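PDB 7NSZ: peptidoglycan-recognition protein LB from Drosophila melanogaster, which hydrolyses the amide bond between N-acetylmuramoyl and L-amino acid residues of bacterial peptidoglycan as a zinc-dependent amidase, probably scavenging biologically active peptidoglycan by digesting it into inactive fragments. Local coordinates for residues A[143-146]-A[147-151]; A[161-164]-A[165-169]. The protein carries 1 engineered substitution. All blocks are in the same frame, centred on the assembly; numbering follows the deposited sequence.

Contact 1: residues A[143-146]-A[147-151]; sequences GYID and PAYKL
Asp146 and Tyr149 open and close a type I beta turn, with Pro147 and Ala148 at its corners, that carries the chain from strand 145-146 into strand 149-153, the edge strand of the amidase sheet. The turn closes through Tyr149 N, which donates to Asp146 O over 3.0 Å. This bond is bent, with an angle of 132° at the hydrogen, and the donor stands well above the carbonyl plane. The Asp146 side chain accepts a second bond. With CG anti to the backbone N (chi1 -165°), the carboxylate folds over the turn and Asp146 OD2 takes the N-H of Ala148 at 2.8 Å through its anti lone pair, forming an Asx turn. Both amides that follow the proline therefore have an acceptor on Asp146, one on its backbone and one on its side chain, while Pro147 N has no hydrogen to offer. Further along, Tyr149 O is satisfied by His176 ND1, and the ring of His176 stacks on that of Tyr149. Beside these bonds, Ile145 CG2 packs against Tyr149 CB at 3.6 Å, and both side chains reach helix 126-142, whose C-terminus is closed by a Schellman motif at Gly143. Tyr149 CG lies between the backbone N and the carbonyl carbon (chi1 69°), which turns the ring back toward Asp146 and puts its CD2 3.2 Å from Asp146 O, near the ring plane.

Contact 2: residues A[161-164]-A[165-169]; sequences ECPG and GRLFA. With ZN (zinc ion), chain B.
Phe168 N donates to Gly164 O over 2.8 Å, with an angle of 155° at the hydrogen, in the first full turn of helix 165-171, for which Gly164 is the N-cap. Just before it, Gly164 N donates to Glu161 O at 2.9 Å, closing a tight turn around Cys162 and a cis Pro163, with backbone angles consistent with type VIa. Glu161 O also takes a bond from Arg155. One water extends the polar network: it donates to Glu161 OE1 at 2.6 Å and accepts from Gly165 N at 2.8 Å, so the carboxylate reaches a first-turn amide of the helix indirectly. Gly164 has a positive phi of 91°, which glycine adopts readily because it has no beta carbon to crowd the Pro163 carbonyl oxygen.

Apolar contacts spread from the Pro163 ring. Its CB meets Leu167 CD2 at 3.8 Å, a branch carried there with Leu167 CG anti to the backbone N (chi1 176°), and its CD approaches Phe168 CD1 obliquely at 4.1 Å. Thus two successive helix side chains pack against one ring, with Leu167 also lying on Trp119 and Phe168 on Arg155 and Gln156.

Metal coordination comes from Cys162, whose SG binds the zinc ion at 2.3 Å; His44 and His154 are the other protein ligands. The Cys162 side chain starts away from the helix and makes no contact with residues 165-169. The zinc ligand thus sits inside a hydrogen-bonded turn that leads directly into the N-terminus of helix 165-171, an arrangement that should restrict the backbone carrying SG.

Contact 1 precedes contact 2 along the chain, and strand 149-153 leads away from the first toward the second. Their centres are 21 Å apart and their nearest atoms about 7 Å, so they do not touch. Contact 1 is a surface corner away from the catalytic site, with Leu151 CD1 still 12.4 Å from the zinc ion. Contact 2 supplies the ligand Cys162, and its Pro163 side chain lies about 5 Å from those of both His44 and His154. The strand that starts at the 143-151 corner runs beside strand 38-45, and His154 follows directly after its end; strand 38-45 itself carries His44. The two contacts thus flank the chain segment that delivers His154.

Contact 1: residues A[143-146]-A[147-151]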
ATOM      1  N   GLY A 143      -9.441  -6.588 -13.025  1.00 14.29           N
ATOM      2  CA  GLY A 143      -9.223  -5.554 -14.028  1.00 13.92           C
ATOM      3  C   GLY A 143      -8.887  -4.189 -13.427  1.00 13.29           C
ATOM      4  O   GLY A 143      -8.818  -3.226 -14.194  1.00 15.91           O
ATOM      5  N   TYR A 144      -8.594  -4.115 -12.131  1.00 12.62           N
ATOM      6  CA  TYR A 144      -8.171  -2.849 -11.472  1.00 11.75           C
ATOM      7  C   TYR A 144      -6.681  -2.585 -11.653  1.00 11.80           C
ATOM      8  O   TYR A 144      -6.251  -1.408 -11.511  1.00 12.63           O
ATOM      9  CB  TYR A 144      -8.474  -2.854  -9.963  1.00 13.82           C
ATOM     10  CG  TYR A 144      -9.936  -3.025  -9.622  1.00 17.18           C
ATOM     11  CD1 TYR A 144     -10.313  -3.972  -8.696  1.00 17.39           C
ATOM     12  CD2 TYR A 144     -10.919  -2.237 -10.176  1.00 22.31           C
ATOM     13  CE1 TYR A 144     -11.634  -4.171  -8.334  1.00 20.66           C
ATOM     14  CE2 TYR A 144     -12.253  -2.441  -9.857  1.00 24.72           C
ATOM     15  CZ  TYR A 144     -12.600  -3.418  -8.942  1.00 21.56           C
ATOM     16  OH  TYR A 144     -13.910  -3.617  -8.580  1.00 26.73           O
ATOM     17  N   ILE A 145      -5.881  -3.638 -11.846  1.00 11.91           N
ATOM     18  CA  ILE A 145      -4.410  -3.522 -12.026  1.00 10.64           C
ATOM     19  C   ILE A 145      -4.051  -4.050 -13.415  1.00 11.52           C
ATOM     20  O   ILE A 145      -4.549  -5.144 -13.774  1.00 12.74           O
ATOM     21  CB  ILE A 145      -3.665  -4.298 -10.931  1.00 10.79           C
ATOM     22  CG1 ILE A 145      -4.009  -3.745  -9.562  1.00 10.51           C
ATOM     23  CG2 ILE A 145      -2.185  -4.230 -11.235  1.00 10.85           C
ATOM     24  CD1 ILE A 145      -3.380  -4.451  -8.417  1.00 10.80           C
ATOM     25  N   ASP A 146      -3.310  -3.293 -14.197  1.00 13.57           N
ATOM     26  CA  ASP A 146      -2.895  -3.741 -15.536  1.00 15.39           C
ATOM     27  C   ASP A 146      -2.224  -5.103 -15.418  1.00 15.84           C
ATOM     28  O   ASP A 146      -1.388  -5.328 -14.559  1.00 15.71           O
ATOM     29  CB  ASP A 146      -1.986  -2.679 -16.128  1.00 16.92           C
ATOM     30  CG  ASP A 146      -1.798  -2.865 -17.608  1.00 21.66           C
ATOM     31  OD1 ASP A 146      -2.354  -2.011 -18.334  1.00 25.77           O
ATOM     32  OD2 ASP A 146      -1.131  -3.884 -17.992  1.00 21.27           O
ATOM     33  N   PRO A 147      -2.543  -6.078 -16.303  1.00 18.58           N
ATOM     34  CA  PRO A 147      -1.849  -7.360 -16.279  1.00 18.21           C
ATOM     35  C   PRO A 147      -0.336  -7.264 -16.507  1.00 18.80           C
ATOM     36  O   PRO A 147       0.323  -8.128 -16.045  1.00 18.68           O
ATOM     37  CB  PRO A 147      -2.500  -8.182 -17.410  1.00 18.96           C
ATOM     38  CG  PRO A 147      -3.201  -7.167 -18.272  1.00 21.29           C
ATOM     39  CD  PRO A 147      -3.541  -5.989 -17.377  1.00 19.50           C
ATOM     40  N   ALA A 148       0.128  -6.191 -17.128  1.00 18.01           N
ATOM     41  CA  ALA A 148       1.567  -5.874 -17.287  1.00 19.66           C
ATOM     42  C   ALA A 148       2.007  -4.752 -16.345  1.00 17.40           C
ATOM     43  O   ALA A 148       2.936  -3.983 -16.682  1.00 17.40           O
ATOM     44  CB  ALA A 148       1.846  -5.490 -18.713  1.00 20.52           C
ATOM     45  N   TYR A 149       1.448  -4.743 -15.135  1.00 15.00           N
ATOM     46  CA  TYR A 149       1.825  -3.697 -14.154  1.00 13.78           C
ATOM     47  C   TYR A 149       3.334  -3.730 -13.904  1.00 13.39           C
ATOM     48  O   TYR A 149       4.002  -4.781 -13.948  1.00 13.91           O
ATOM     49  CB  TYR A 149       0.985  -3.847 -12.878  1.00 13.11           C
ATOM     50  CG  TYR A 149       1.310  -5.065 -12.076  1.00 13.26           C
ATOM     51  CD1 TYR A 149       2.252  -5.048 -11.065  1.00 12.70           C
ATOM     52  CD2 TYR A 149       0.682  -6.281 -12.332  1.00 13.30           C
ATOM     53  CE1 TYR A 149       2.610  -6.182 -10.379  1.00 12.58           C
ATOM     54  CE2 TYR A 149       1.010  -7.422 -11.620  1.00 14.96           C
ATOM     55  CZ  TYR A 149       1.956  -7.377 -10.618  1.00 12.86           C
ATOM     56  OH  TYR A 149       2.328  -8.468  -9.875  1.00 16.08           O
ATOM     57  N   LYS A 150       3.828  -2.567 -13.505  1.00 12.94           N
ATOM     58  CA  LYS A 150       5.197  -2.449 -12.972  1.00 12.83           C
ATOM     59  C   LYS A 150       5.142  -2.310 -11.458  1.00 10.12           C
ATOM     60  O   LYS A 150       4.336  -1.462 -10.950  1.00 11.81           O
ATOM     61  CB  LYS A 150       5.960  -1.282 -13.574  1.00 14.56           C
ATOM     62  CG  LYS A 150       6.297  -1.527 -15.037  1.00 17.80           C
ATOM     63  CD  LYS A 150       6.831  -0.309 -15.755  1.00 23.84           C
ATOM     64  CE  LYS A 150       7.038  -0.593 -17.222  1.00 28.14           C
ATOM     65  NZ  LYS A 150       5.813  -0.307 -18.012  1.00 34.44           N
ATOM     66  N   LEU A 151       5.937  -3.077 -10.751  1.00 10.10           N
ATOM     67  CA  LEU A 151       6.049  -3.063  -9.283  1.00 10.10           C
ATOM     68  C   LEU A 151       7.257  -2.223  -8.867  1.00  9.74           C
ATOM     69  O   LEU A 151       8.404  -2.520  -9.342  1.00 11.01           O
ATOM     70  CB  LEU A 151       6.136  -4.514  -8.764  1.00 10.83           C
ATOM     71  CG  LEU A 151       6.300  -4.651  -7.260  1.00 11.59           C
ATOM     72  CD1 LEU A 151       4.960  -4.389  -6.571  1.00 12.14           C
ATOM     73  CD2 LEU A 151       6.818  -6.037  -6.938  1.00 13.45           C
TER

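Contact 2: residues A[161-164]-A[165-169]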
ATOM      1  N   GLU A 161      13.637   6.280   2.281  1.00 16.49           N
ATOM      2  CA  GLU A 161      14.049   4.907   2.656  1.00 16.85           C
ATOM      3  C   GLU A 161      12.911   3.883   2.450  1.00 15.18           C
ATOM      4  O   GLU A 161      13.186   2.700   2.267  1.00 15.39           O
ATOM      5  CB  GLU A 161      14.420   4.975   4.123  1.00 21.72           C
ATOM      6  CG  GLU A 161      14.943   3.711   4.737  1.00 26.08           C
ATOM      7  CD  GLU A 161      15.789   3.989   5.974  1.00 28.79           C
ATOM      8  OE1 GLU A 161      16.458   3.064   6.461  1.00 30.19           O
ATOM      9  OE2 GLU A 161      15.760   5.137   6.468  1.00 36.91           O
ATOM     10  N   CYS A 162      11.674   4.365   2.531  1.00 13.68           N
ATOM     11  CA  CYS A 162      10.468   3.507   2.343  1.00 11.30           C
ATOM     12  C   CYS A 162      10.635   2.665   1.078  1.00 10.23           C
ATOM     13  O   CYS A 162      10.954   3.176   0.002  1.00 11.74           O
ATOM     14  CB  CYS A 162       9.248   4.406   2.274  1.00  9.93           C
ATOM     15  SG  CYS A 162       7.742   3.453   2.071  1.00  9.85           S
ATOM     16  N   PRO A 163      10.324   1.338   1.090  1.00 11.18           N
ATOM     17  CA  PRO A 163       9.672   0.578   2.169  1.00 11.00           C
ATOM     18  C   PRO A 163      10.563  -0.154   3.179  1.00 11.64           C
ATOM     19  O   PRO A 163      10.162  -1.095   3.779  1.00 11.21           O
ATOM     20  CB  PRO A 163       8.863  -0.459   1.353  1.00 10.98           C
ATOM     21  CG  PRO A 163       9.812  -0.798   0.185  1.00 10.86           C
ATOM     22  CD  PRO A 163      10.357   0.573  -0.175  1.00 10.68           C
ATOM     23  N   GLY A 164      11.772   0.398   3.382  1.00 12.61           N
ATOM     24  CA  GLY A 164      12.805  -0.244   4.220  1.00 12.83           C
ATOM     25  C   GLY A 164      13.678  -1.120   3.358  1.00 15.07           C
ATOM     26  O   GLY A 164      13.204  -1.756   2.457  1.00 13.81           O
ATOM     27  N   GLY A 165      14.978  -1.158   3.648  1.00 14.61           N
ATOM     28  CA  GLY A 165      15.912  -1.945   2.845  1.00 14.08           C
ATOM     29  C   GLY A 165      15.548  -3.413   2.789  1.00 14.09           C
ATOM     30  O   GLY A 165      15.668  -3.967   1.716  1.00 15.14           O
ATOM     31  N   ARG A 166      15.169  -4.036   3.885  1.00 14.08           N
ATOM     32  CA  ARG A 166      14.881  -5.483   3.859  1.00 15.52           C
ATOM     33  C   ARG A 166      13.641  -5.765   2.993  1.00 13.95           C
ATOM     34  O   ARG A 166      13.672  -6.727   2.172  1.00 13.75           O
ATOM     35  CB  ARG A 166      14.722  -6.044   5.271  1.00 14.36           C
ATOM     36  CG  ARG A 166      14.612  -7.564   5.338  1.00 14.99           C
ATOM     37  CD  ARG A 166      15.837  -8.292   4.813  1.00 14.91           C
ATOM     38  NE  ARG A 166      15.633  -9.705   4.593  1.00 16.86           N
ATOM     39  CZ  ARG A 166      15.193 -10.234   3.449  1.00 17.72           C
ATOM     40  NH1 ARG A 166      14.815  -9.419   2.470  1.00 16.19           N
ATOM     41  NH2 ARG A 166      15.102 -11.562   3.300  1.00 17.91           N
ATOM     42  N   LEU A 167      12.549  -5.018   3.186  1.00 13.20           N
ATOM     43  CA  LEU A 167      11.337  -5.255   2.360  1.00 11.72           C
ATOM     44  C   LEU A 167      11.613  -4.833   0.918  1.00 11.21           C
ATOM     45  O   LEU A 167      11.125  -5.485   0.017  1.00 11.97           O
ATOM     46  CB  LEU A 167      10.186  -4.481   2.997  1.00 11.77           C
ATOM     47  CG  LEU A 167       8.875  -4.526   2.214  1.00 11.67           C
ATOM     48  CD1 LEU A 167       8.410  -5.931   1.862  1.00 11.10           C
ATOM     49  CD2 LEU A 167       7.802  -3.762   3.001  1.00 11.46           C
ATOM     50  N   PHE A 168      12.460  -3.827   0.696  1.00 11.69           N
ATOM     51  CA  PHE A 168      12.844  -3.471  -0.676  1.00 11.89           C
ATOM     52  C   PHE A 168      13.524  -4.690  -1.356  1.00 11.50           C
ATOM     53  O   PHE A 168      13.262  -5.018  -2.506  1.00 12.20           O
ATOM     54  CB  PHE A 168      13.724  -2.225  -0.731  1.00 12.26           C
ATOM     55  CG  PHE A 168      13.887  -1.794  -2.169  1.00 13.37           C
ATOM     56  CD1 PHE A 168      12.826  -1.272  -2.878  1.00 12.65           C
ATOM     57  CD2 PHE A 168      15.126  -1.826  -2.806  1.00 14.50           C
ATOM     58  CE1 PHE A 168      12.942  -0.894  -4.199  1.00 13.03           C
ATOM     59  CE2 PHE A 168      15.234  -1.432  -4.126  1.00 14.88           C
ATOM     60  CZ  PHE A 168      14.171  -0.936  -4.819  1.00 14.34           C
ATOM     61  N   ALA A 169      14.476  -5.316  -0.649  1.00 12.60           N
ATOM     62  CA  ALA A 169      15.179  -6.484  -1.225  1.00 13.38           C
ATOM     63  C   ALA A 169      14.178  -7.598  -1.495  1.00 12.77           C
ATOM     64  O   ALA A 169      14.281  -8.300  -2.531  1.00 14.21           O
ATOM     65  CB  ALA A 169      16.291  -6.928  -0.298  1.00 13.78           C
TER
HETATM   66 ZN    ZN B 301       6.302   5.048   1.326  1.00  9.38          ZN
HETATM   67  O   HOH W   1      16.437   0.751   5.180  1.00 22.94           O